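Local coordinates for protein lectin-related NK cell receptor LY49L1 (Mus musculus, PDB 3G8K) that serves as a natural killer cell surface receptor of the Ly49 family, probably recognising MHC class I molecules in trans and cis through its C-type lectin-like domain, at residues Tyr19-Asp24 with Ile118-Lys123; Arg25-Gly30 with Asp114-Cys119; Ser41-Asp46 with Tyr63-Ser68; Lys52-Leu57 with Met101-Thr106. The protein carries 1 engineered substitution. One frame throughout, in Å; residues are numbered along the deposited sequence.

Interaction 1 of 4, residues Tyr19-Asp24 with Ile118-Lys123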
# COMPACT_ATOMS: atom_id res chain seq x y z
N TYR A 19 3.80 7.29 1.95
CA TYR A 19 2.50 7.91 1.77
C TYR A 19 1.69 7.54 2.98
O TYR A 19 1.51 6.36 3.28
CB TYR A 19 1.81 7.32 0.54
CG TYR A 19 2.68 7.53 -0.74
CD1 TYR A 19 3.53 6.50 -1.21
CD2 TYR A 19 2.64 8.73 -1.42
CE1 TYR A 19 4.37 6.70 -2.40
CE2 TYR A 19 3.47 8.93 -2.63
CZ TYR A 19 4.34 7.92 -3.02
OH TYR A 19 5.06 8.06 -4.21
N TYR A 20 1.15 8.55 3.63
CA TYR A 20 0.42 8.38 4.95
C TYR A 20 -0.95 9.05 4.77
O TYR A 20 -1.07 9.95 3.96
CB TYR A 20 1.24 9.07 6.08
CG TYR A 20 2.72 8.66 6.10
CD1 TYR A 20 3.68 9.39 5.41
CD2 TYR A 20 3.14 7.55 6.81
CE1 TYR A 20 5.01 8.98 5.42
CE2 TYR A 20 4.46 7.18 6.86
CZ TYR A 20 5.37 7.86 6.12
OH TYR A 20 6.67 7.47 6.22
N PHE A 21 -1.97 8.58 5.53
CA PHE A 21 -3.38 8.91 5.31
C PHE A 21 -3.91 9.39 6.62
O PHE A 21 -3.74 8.69 7.60
CB PHE A 21 -4.23 7.68 4.77
CG PHE A 21 -3.67 7.09 3.53
CD1 PHE A 21 -2.59 6.21 3.61
CD2 PHE A 21 -4.13 7.52 2.23
CE1 PHE A 21 -1.95 5.73 2.44
CE2 PHE A 21 -3.51 6.99 1.04
CZ PHE A 21 -2.42 6.10 1.16
N VAL A 22 -4.47 10.62 6.62
CA VAL A 22 -5.21 11.20 7.79
C VAL A 22 -6.61 10.51 7.92
O VAL A 22 -7.19 10.05 6.90
CB VAL A 22 -5.31 12.79 7.73
CG1 VAL A 22 -5.93 13.37 8.99
CG2 VAL A 22 -3.97 13.45 7.50
N MET A 23 -7.14 10.34 9.14
CA MET A 23 -8.40 9.57 9.30
C MET A 23 -9.65 10.38 8.94
O MET A 23 -10.59 9.86 8.35
CB MET A 23 -8.55 9.03 10.72
CG MET A 23 -7.52 8.03 11.04
SD MET A 23 -7.86 7.13 12.55
CE MET A 23 -7.36 8.35 13.76
N ASP A 24 -9.63 11.66 9.33
CA ASP A 24 -10.67 12.63 9.05
C ASP A 24 -10.45 13.36 7.72
O ASP A 24 -9.34 13.77 7.34
CB ASP A 24 -10.73 13.67 10.14
CG ASP A 24 -11.16 13.09 11.49
OD1 ASP A 24 -10.76 13.66 12.54
OD2 ASP A 24 -11.89 12.07 11.52
N ILE A 118 -9.90 13.04 1.94
CA ILE A 118 -8.78 12.37 2.63
C ILE A 118 -7.49 13.12 2.29
O ILE A 118 -7.24 13.36 1.15
CB ILE A 118 -8.68 10.88 2.31
CG1 ILE A 118 -9.96 10.10 2.74
CG2 ILE A 118 -7.45 10.20 3.06
CD1 ILE A 118 -10.30 10.31 4.21
N CYS A 119 -6.69 13.46 3.29
CA CYS A 119 -5.30 13.95 3.06
C CYS A 119 -4.32 12.82 2.78
O CYS A 119 -4.23 11.84 3.52
CB CYS A 119 -4.77 14.83 4.24
SG CYS A 119 -6.04 15.73 5.19
N ILE A 120 -3.60 12.92 1.66
CA ILE A 120 -2.45 12.07 1.53
C ILE A 120 -1.21 12.98 1.68
O ILE A 120 -1.04 13.97 0.90
CB ILE A 120 -2.45 11.20 0.28
CG1 ILE A 120 -1.18 10.36 0.20
CG2 ILE A 120 -2.57 12.04 -1.01
CD1 ILE A 120 -1.21 9.44 -1.04
N CYS A 121 -0.45 12.67 2.74
CA CYS A 121 0.83 13.32 3.08
C CYS A 121 2.03 12.52 2.56
O CYS A 121 2.10 11.35 2.73
CB CYS A 121 0.96 13.38 4.58
SG CYS A 121 -0.48 14.12 5.40
N GLY A 122 2.99 13.13 1.89
CA GLY A 122 4.19 12.36 1.58
C GLY A 122 5.40 12.80 2.41
O GLY A 122 5.46 13.93 2.89
N LYS A 123 6.35 11.89 2.56
CA LYS A 123 7.66 12.10 3.17
C LYS A 123 8.68 11.15 2.51
O LYS A 123 8.50 9.96 2.50
CB LYS A 123 7.66 11.91 4.69
CG LYS A 123 8.97 12.43 5.41
CD LYS A 123 8.91 12.08 6.91
CE LYS A 123 10.15 12.47 7.71
NZ LYS A 123 10.08 11.75 9.04
O HOH W 1 8.62 8.45 5.02
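Tyr20 and Cys121 are hydrogen-bonded partners in an antiparallel strand pairing that closes the C-type lectin-like fold: strand 17-21, early in the chain, lies beside strand 118-124, close to its end. The short segments approach to 4.7 Å between axes, with directions 149° apart. Tyr20 N donates to Cys121 O at 3.1 Å, and Cys121 N returns the bond to Tyr20 O at 3.0 Å. Further along, the bond from Val22 N to Cys119 O is weak at 3.3 Å.

Packing is tight on the face that carries Tyr19, Phe21 and Ile120. Ile120 is stretched straight (chi1 178°, chi2 178°), which carries CD1 to Tyr19 CD2 at 3.9 Å and to Phe21 CE2 at 4.0 Å; the Phe21 side chain runs alongside it in the same direction. Leu54 of helix 48-57 packs on Tyr19 and Ile120, and the Tyr19 hydroxyl is held by Glu50. Val22 is also buried, its CG2 resting 3.6 Å from Cys119 CB beside the disulfides that Cys119 and Cys121 make with Cys31 and Cys35.

The partly exposed end, at Tyr20 and Lys123, is looser. The Tyr20 and Lys123 side chains cross at a slant, meeting through Tyr20 CE1 and Lys123 CB, and the Tyr20 ring has Cys121 O at its edge. A water in the ring plane joins the Tyr20 hydroxyl to the backbone, donating to Lys123 O at 2.9 Å.

Interaction 2 of 4, residues Arg25-Gly30 with Asp114-Cys119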
# COMPACT_ATOMS: atom_id res chain seq x y z
N ARG A 25 -11.55 13.52 7.03
CA ARG A 25 -11.61 14.31 5.84
C ARG A 25 -11.44 15.76 6.20
O ARG A 25 -12.04 16.22 7.17
CB ARG A 25 -12.98 14.08 5.23
CG ARG A 25 -13.03 12.67 4.79
CD ARG A 25 -13.87 12.53 3.57
NE ARG A 25 -15.22 12.05 3.89
CZ ARG A 25 -16.27 12.82 4.17
NH1 ARG A 25 -16.20 14.15 4.22
NH2 ARG A 25 -17.41 12.24 4.39
N LYS A 26 -10.68 16.51 5.39
CA LYS A 26 -10.42 17.92 5.70
C LYS A 26 -10.38 18.74 4.44
O LYS A 26 -10.14 18.19 3.33
CB LYS A 26 -9.09 18.14 6.50
CG LYS A 26 -9.11 17.59 7.95
CD LYS A 26 -7.75 17.43 8.65
CE LYS A 26 -7.95 16.50 9.84
NZ LYS A 26 -8.32 17.25 11.07
N THR A 27 -10.52 20.04 4.64
CA THR A 27 -10.44 21.04 3.61
C THR A 27 -9.03 20.99 3.09
O THR A 27 -8.17 20.50 3.78
CB THR A 27 -10.68 22.44 4.24
OG1 THR A 27 -9.71 22.69 5.30
CG2 THR A 27 -12.16 22.56 4.77
N TRP A 28 -8.75 21.54 1.91
CA TRP A 28 -7.38 21.46 1.40
C TRP A 28 -6.41 22.07 2.39
O TRP A 28 -5.32 21.56 2.59
CB TRP A 28 -7.27 22.18 0.06
CG TRP A 28 -5.94 22.03 -0.65
CD1 TRP A 28 -5.61 21.09 -1.61
CD2 TRP A 28 -4.77 22.86 -0.49
NE1 TRP A 28 -4.34 21.31 -2.06
CE2 TRP A 28 -3.79 22.38 -1.39
CE3 TRP A 28 -4.46 23.98 0.32
CZ2 TRP A 28 -2.52 22.95 -1.47
CZ3 TRP A 28 -3.21 24.55 0.22
CH2 TRP A 28 -2.26 24.05 -0.66
N SER A 29 -6.80 23.19 3.00
CA SER A 29 -5.89 23.97 3.85
C SER A 29 -5.66 23.20 5.14
O SER A 29 -4.61 23.24 5.70
CB SER A 29 -6.51 25.36 4.15
OG SER A 29 -5.84 26.36 3.40
N GLY A 30 -6.71 22.62 5.66
CA GLY A 30 -6.60 21.88 6.85
C GLY A 30 -5.77 20.64 6.78
O GLY A 30 -5.29 20.19 7.81
N ASP A 114 -12.63 23.99 -0.34
CA ASP A 114 -13.39 23.95 0.95
C ASP A 114 -14.04 22.62 1.16
O ASP A 114 -14.58 22.35 2.28
CB ASP A 114 -14.53 24.95 0.86
CG ASP A 114 -15.33 25.03 2.16
OD1 ASP A 114 -14.68 25.50 3.15
OD2 ASP A 114 -16.55 24.58 2.19
N LYS A 115 -14.12 21.80 0.11
CA LYS A 115 -14.63 20.48 0.33
C LYS A 115 -13.59 19.71 1.16
O LYS A 115 -12.40 19.95 1.06
CB LYS A 115 -14.95 19.73 -0.99
CG LYS A 115 -16.25 20.13 -1.59
CD LYS A 115 -16.70 19.40 -2.78
CE LYS A 115 -17.10 18.00 -2.59
NZ LYS A 115 -18.18 17.82 -1.57
N SER A 116 -14.08 18.72 1.90
CA SER A 116 -13.36 17.82 2.81
C SER A 116 -13.12 16.48 2.07
O SER A 116 -14.08 15.75 1.73
CB SER A 116 -14.25 17.60 4.08
OG SER A 116 -14.27 18.77 4.90
N PHE A 117 -11.82 16.22 1.76
CA PHE A 117 -11.30 14.94 1.19
C PHE A 117 -10.19 14.33 2.12
O PHE A 117 -9.67 15.00 3.01
CB PHE A 117 -10.80 15.15 -0.29
CG PHE A 117 -11.94 15.56 -1.22
CD1 PHE A 117 -12.05 16.85 -1.68
CD2 PHE A 117 -12.91 14.65 -1.58
CE1 PHE A 117 -13.10 17.24 -2.53
CE2 PHE A 117 -13.98 15.04 -2.39
CZ PHE A 117 -14.04 16.33 -2.88
N ILE A 118 -9.90 13.04 1.94
CA ILE A 118 -8.78 12.37 2.63
C ILE A 118 -7.49 13.12 2.29
O ILE A 118 -7.24 13.36 1.15
CB ILE A 118 -8.68 10.88 2.31
CG1 ILE A 118 -9.96 10.10 2.74
CG2 ILE A 118 -7.45 10.20 3.06
CD1 ILE A 118 -10.30 10.31 4.21
N CYS A 119 -6.69 13.46 3.29
CA CYS A 119 -5.30 13.95 3.06
C CYS A 119 -4.32 12.82 2.78
O CYS A 119 -4.23 11.84 3.52
CB CYS A 119 -4.77 14.83 4.24
SG CYS A 119 -6.04 15.73 5.19
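The guanidinium of Arg25 has Ser116 CB at its edge, in its plane, with NH1 4.0 Å from that carbon. Ser116 O approaches the same group at a slant, and its 3.6 Å from Arg25 NH1 amounts to a contact without hydrogen-bonding geometry. Bent at chi2 and chi3, the arginine chain passes alongside Ser116 and brings NH1 near its CB, while Arg25 CG meets Ile118 CD1 at 3.7 Å. Trp28 is buried and Phe117 only partly so; the rings of both meet Trp64 of strand 62-70 edge-to-face, and Trp28 NE1 donates to Ile65 O.

Lys26 and Phe117 form a single antiparallel bridge. Lys26 N donates to Phe117 O at 3.0 Å in a nearly straight bond (170° at the hydrogen). The return bond from Phe117 N to Lys26 O is less certain, because that oxygen is crowded by a neighbouring atom. Next to the bridge, Lys26 CB touches Cys119 SG at 4.1 Å, close to the disulfide that Cys119 makes with Cys31.

Thr27 shares its two branches between the segments. Its CG2 packs on Asp114 O at 3.5 Å, and OG1, placed by chi1 57° between the backbone N and the carbonyl carbon, accepts from Gly30 N at 3.0 Å. This is an N-cap: Thr27 immediately precedes helix 28-37. The bridge and cap together place the first helix of the C-type lectin-like fold against the approach to its final strand.

Interaction 3 of 4, residues Ser41-Asp46 with Tyr63-Ser68. Engineered in segment 63-68: Tyr63 (natural residue Cys).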
# COMPACT_ATOMS: atom_id res chain seq x y z
N SER A 41 4.16 16.43 4.33
CA SER A 41 3.71 17.55 3.58
C SER A 41 2.63 17.07 2.67
O SER A 41 2.68 15.95 2.19
CB SER A 41 4.84 18.20 2.78
OG SER A 41 5.12 17.37 1.69
N LEU A 42 1.58 17.88 2.47
CA LEU A 42 0.55 17.46 1.55
C LEU A 42 1.20 17.00 0.24
O LEU A 42 2.03 17.73 -0.31
CB LEU A 42 -0.44 18.63 1.31
CG LEU A 42 -1.88 18.28 0.85
CD1 LEU A 42 -2.53 17.14 1.56
CD2 LEU A 42 -2.80 19.51 1.00
N LEU A 43 0.77 15.87 -0.30
CA LEU A 43 1.59 15.10 -1.23
C LEU A 43 1.95 15.85 -2.53
O LEU A 43 1.11 16.40 -3.24
CB LEU A 43 0.98 13.70 -1.53
CG LEU A 43 1.68 12.96 -2.72
CD1 LEU A 43 2.92 12.30 -2.15
CD2 LEU A 43 0.84 11.86 -3.37
N LYS A 44 3.24 15.85 -2.82
CA LYS A 44 3.71 16.30 -4.14
C LYS A 44 4.13 15.14 -5.07
O LYS A 44 4.91 14.31 -4.67
CB LYS A 44 4.90 17.23 -3.95
CG LYS A 44 5.52 17.61 -5.34
CD LYS A 44 6.65 18.61 -5.18
CE LYS A 44 7.85 17.96 -4.48
NZ LYS A 44 8.87 17.65 -5.57
N ILE A 45 3.70 15.18 -6.34
CA ILE A 45 3.77 14.08 -7.22
C ILE A 45 4.87 14.52 -8.24
O ILE A 45 4.83 15.60 -8.82
CB ILE A 45 2.41 13.71 -7.92
CG1 ILE A 45 1.26 13.46 -6.91
CG2 ILE A 45 2.53 12.41 -8.86
CD1 ILE A 45 -0.00 12.93 -7.58
N ASP A 46 5.89 13.68 -8.38
CA ASP A 46 7.13 14.09 -9.02
C ASP A 46 7.19 13.81 -10.48
O ASP A 46 7.97 14.47 -11.19
CB ASP A 46 8.29 13.40 -8.31
CG ASP A 46 8.68 14.13 -7.09
OD1 ASP A 46 8.82 13.48 -6.07
OD2 ASP A 46 8.80 15.39 -7.14
N TYR A 63 -8.51 12.22 -2.83
CA TYR A 63 -7.47 12.64 -1.89
C TYR A 63 -6.96 14.00 -2.23
O TYR A 63 -6.53 14.25 -3.39
CB TYR A 63 -6.24 11.66 -1.92
CG TYR A 63 -6.64 10.24 -1.63
CD1 TYR A 63 -6.65 9.76 -0.32
CD2 TYR A 63 -7.01 9.36 -2.65
CE1 TYR A 63 -7.03 8.46 -0.02
CE2 TYR A 63 -7.41 8.05 -2.35
CZ TYR A 63 -7.40 7.61 -1.02
OH TYR A 63 -7.77 6.30 -0.70
N TRP A 64 -6.90 14.86 -1.24
CA TRP A 64 -6.19 16.16 -1.49
C TRP A 64 -4.71 15.96 -1.63
O TRP A 64 -4.16 15.15 -0.94
CB TRP A 64 -6.40 17.12 -0.32
CG TRP A 64 -7.74 17.86 -0.21
CD1 TRP A 64 -8.56 17.92 0.99
CD2 TRP A 64 -8.50 18.57 -1.22
NE1 TRP A 64 -9.69 18.61 0.71
CE2 TRP A 64 -9.69 19.07 -0.58
CE3 TRP A 64 -8.31 18.89 -2.56
CZ2 TRP A 64 -10.62 19.83 -1.26
CZ3 TRP A 64 -9.24 19.63 -3.21
CH2 TRP A 64 -10.35 20.13 -2.60
N ILE A 65 -4.06 16.70 -2.55
CA ILE A 65 -2.64 16.59 -2.75
C ILE A 65 -2.16 18.04 -2.79
O ILE A 65 -2.98 18.98 -2.81
CB ILE A 65 -2.22 15.77 -4.09
CG1 ILE A 65 -2.63 16.55 -5.35
CG2 ILE A 65 -2.66 14.23 -3.96
CD1 ILE A 65 -2.58 15.84 -6.59
N GLY A 66 -0.87 18.23 -2.68
CA GLY A 66 -0.34 19.59 -2.41
C GLY A 66 -0.13 20.43 -3.67
O GLY A 66 0.95 20.95 -3.89
N LEU A 67 -1.20 20.58 -4.44
CA LEU A 67 -1.18 21.29 -5.70
C LEU A 67 -2.42 22.22 -5.73
O LEU A 67 -3.54 21.81 -5.38
CB LEU A 67 -1.18 20.30 -6.88
CG LEU A 67 -1.30 20.90 -8.31
CD1 LEU A 67 -0.03 21.63 -8.67
CD2 LEU A 67 -1.55 19.79 -9.35
N SER A 68 -2.19 23.47 -6.10
CA SER A 68 -3.21 24.51 -6.04
C SER A 68 -2.91 25.53 -7.07
O SER A 68 -1.80 25.60 -7.51
CB SER A 68 -3.45 25.09 -4.64
OG SER A 68 -2.51 26.00 -4.14
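Leu42 reaches over the corner at Gly66, and each of its carbons meets a different part of that backbone. CB lies 3.8 Å from Gly66 CA. With CG anti to the backbone N (chi1 -156°), the branch point lies over the Ile65-Gly66 peptide, CG being 3.7 Å from Ile65 C. Beyond it the methyls divide: CD1 reaches Trp64 O at 3.6 Å, and CD2 meets Ile65 O at 3.9 Å. Cys31 and Cys35 of helix 28-37 also touch this leucine.

One backbone bond crosses the contact. Gly66 N donates to Leu43 O at 2.8 Å, fairly straight at the hydrogen (165°). The same oxygen touches Ile65 CB at 3.5 Å. Further along, Ile45 and Ile65 cross at about a right angle and meet through their CD1 methyls at 4.0 Å, so the polar bond sits among buried aliphatic groups.

Gly66 is the centre of an inverse gamma turn, where strand 62-70 turns a corner. Trp64, Ile65, Gly66 and Leu67 spell the WIGL signature of C-type lectin-like domains, here buried near the centre of the chain.

Interaction 4 of 4, residues Lys52-Leu57 with Met101-Thr106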
# COMPACT_ATOMS: atom_id res chain seq x y z
N LYS A 52 1.23 6.98 -11.94
CA LYS A 52 0.77 5.61 -12.33
C LYS A 52 0.63 4.68 -11.16
O LYS A 52 -0.43 4.05 -10.96
CB LYS A 52 1.68 5.02 -13.38
CG LYS A 52 1.39 5.55 -14.78
CD LYS A 52 2.63 5.28 -15.71
CE LYS A 52 2.26 5.45 -17.21
NZ LYS A 52 1.72 6.83 -17.44
N PHE A 53 1.68 4.61 -10.35
CA PHE A 53 1.66 3.83 -9.13
C PHE A 53 0.57 4.25 -8.11
O PHE A 53 -0.18 3.40 -7.60
CB PHE A 53 3.03 3.81 -8.46
CG PHE A 53 2.94 3.57 -6.97
CD1 PHE A 53 2.66 2.28 -6.47
CD2 PHE A 53 3.07 4.65 -6.05
CE1 PHE A 53 2.52 2.04 -5.10
CE2 PHE A 53 2.91 4.43 -4.68
CZ PHE A 53 2.65 3.11 -4.19
N LEU A 54 0.45 5.54 -7.81
CA LEU A 54 -0.54 5.89 -6.79
C LEU A 54 -1.94 5.52 -7.23
O LEU A 54 -2.72 5.06 -6.42
CB LEU A 54 -0.47 7.36 -6.36
CG LEU A 54 0.67 7.71 -5.41
CD1 LEU A 54 1.07 9.19 -5.69
CD2 LEU A 54 0.21 7.45 -3.98
N LYS A 55 -2.27 5.74 -8.50
CA LYS A 55 -3.61 5.42 -9.01
C LYS A 55 -3.87 3.90 -8.94
O LYS A 55 -4.99 3.45 -8.69
CB LYS A 55 -3.72 5.82 -10.47
CG LYS A 55 -3.97 7.27 -10.81
CD LYS A 55 -3.52 7.37 -12.27
CE LYS A 55 -3.98 8.61 -13.03
NZ LYS A 55 -3.02 8.71 -14.24
N LEU A 56 -2.82 3.13 -9.16
CA LEU A 56 -2.77 1.67 -8.93
C LEU A 56 -2.99 1.24 -7.45
O LEU A 56 -3.94 0.48 -7.11
CB LEU A 56 -1.41 1.23 -9.42
CG LEU A 56 -1.08 0.01 -10.25
CD1 LEU A 56 -0.63 -1.09 -9.26
CD2 LEU A 56 -2.24 -0.40 -11.26
N LEU A 57 -2.19 1.81 -6.54
CA LEU A 57 -2.17 1.44 -5.14
C LEU A 57 -3.09 2.08 -4.13
O LEU A 57 -3.33 1.46 -3.11
CB LEU A 57 -0.75 1.58 -4.61
CG LEU A 57 -0.05 0.28 -4.24
CD1 LEU A 57 -1.04 -0.75 -3.52
CD2 LEU A 57 0.65 -0.38 -5.47
N MET A 101 -6.04 20.63 -6.19
CA MET A 101 -6.06 19.34 -6.88
C MET A 101 -6.30 18.12 -5.90
O MET A 101 -5.85 18.11 -4.77
CB MET A 101 -4.83 19.25 -7.83
CG MET A 101 -4.90 18.31 -9.05
SD MET A 101 -5.97 18.94 -10.28
CE MET A 101 -4.89 20.09 -11.13
N LEU A 102 -7.10 17.17 -6.35
CA LEU A 102 -7.21 15.86 -5.77
C LEU A 102 -6.65 14.83 -6.74
O LEU A 102 -6.72 15.02 -7.94
CB LEU A 102 -8.66 15.38 -5.67
CG LEU A 102 -9.70 16.20 -5.02
CD1 LEU A 102 -10.95 15.85 -5.81
CD2 LEU A 102 -9.76 15.58 -3.60
N LEU A 103 -6.19 13.76 -6.11
CA LEU A 103 -5.93 12.43 -6.66
C LEU A 103 -7.15 11.50 -6.47
O LEU A 103 -7.65 11.32 -5.33
CB LEU A 103 -4.76 11.80 -5.86
CG LEU A 103 -4.15 10.44 -6.32
CD1 LEU A 103 -4.07 10.37 -7.88
CD2 LEU A 103 -2.79 10.19 -5.65
N SER A 104 -7.61 10.91 -7.57
CA SER A 104 -8.45 9.67 -7.51
C SER A 104 -7.75 8.56 -8.29
O SER A 104 -6.77 8.82 -9.01
CB SER A 104 -9.88 9.93 -8.03
OG SER A 104 -9.95 10.28 -9.39
N LYS A 105 -8.22 7.32 -8.15
CA LYS A 105 -7.77 6.22 -9.03
C LYS A 105 -7.83 6.50 -10.52
O LYS A 105 -7.07 5.92 -11.33
CB LYS A 105 -8.58 4.96 -8.75
CG LYS A 105 -8.54 4.55 -7.28
CD LYS A 105 -8.88 3.11 -7.17
CE LYS A 105 -7.81 2.28 -7.78
NZ LYS A 105 -6.60 2.22 -6.92
N THR A 106 -8.71 7.39 -10.91
CA THR A 106 -8.88 7.59 -12.33
C THR A 106 -8.04 8.77 -12.93
O THR A 106 -7.56 8.65 -14.07
CB THR A 106 -10.40 7.45 -12.76
OG1 THR A 106 -10.72 8.32 -13.84
CG2 THR A 106 -11.38 7.74 -11.61
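Lys105 NZ gathers carbonyl oxygens at the C-terminal end of helix 48-57, the second helix of this C-type lectin-like fold. It donates to Lys55 O at 2.7 Å, tilted 31° from the carbonyl plane, and more loosely to Leu56 O at 3.2 Å, standing well above that plane (69° out of it). Val58 O, just beyond the helix, takes a third bond. The ammonium charge would probably be stabilised by the negative end of the helix dipole. Bends at chi3 and chi4 fold the Lys105 chain back toward these oxygens.

Lys55 packs in the reverse direction. Its aliphatic chain, extended beyond CG, lies along the backbone that follows strand 100-104: CG is 3.4 Å from Lys105 O, and CE is 3.7 Å from Thr106 O. Each lysine therefore lies against the backbone of the other's segment, one through its charged end and the other through its methylenes.

Deeper in, the contact is made by leucines. The axes of the short segments, helix 52-57 and strand 101-104, come no closer than 8.9 Å, a gap that these side chains bridge. Leu54 also touches Leu43 and Phe12, and Leu103 rests on Ile65. The two leucine side chains cross at about a right angle, with Leu103 CD2 set 3.7 Å from Leu54 CB and 4.0 Å from Leu54 CD1.

How the interactions relate
Interaction 3 is the core contact, about 2 Å between its centre and that of the chain, with every touching residue buried. Interactions 1 and 4 are partly buried, and interaction 2 lies at the surface. Interactions 1 and 2 share Ile118 and Cys119 on strand 118-124, but the first is regular sheet pairing and the second a lone bridge plus a helix cap. Strand 62-70 joins the rest: Trp64 N probably bonds Ile118 O, and Tyr63 O, on an engineered residue, probably accepts from Leu103 N. Leu54 of interaction 4 packs against Tyr19 and Ile120 of interaction 1. Across the segments, a lysine ammonium bonds backbone carbonyls in interaction 4, whereas interaction 3 combines one backbone bond with aliphatic packing.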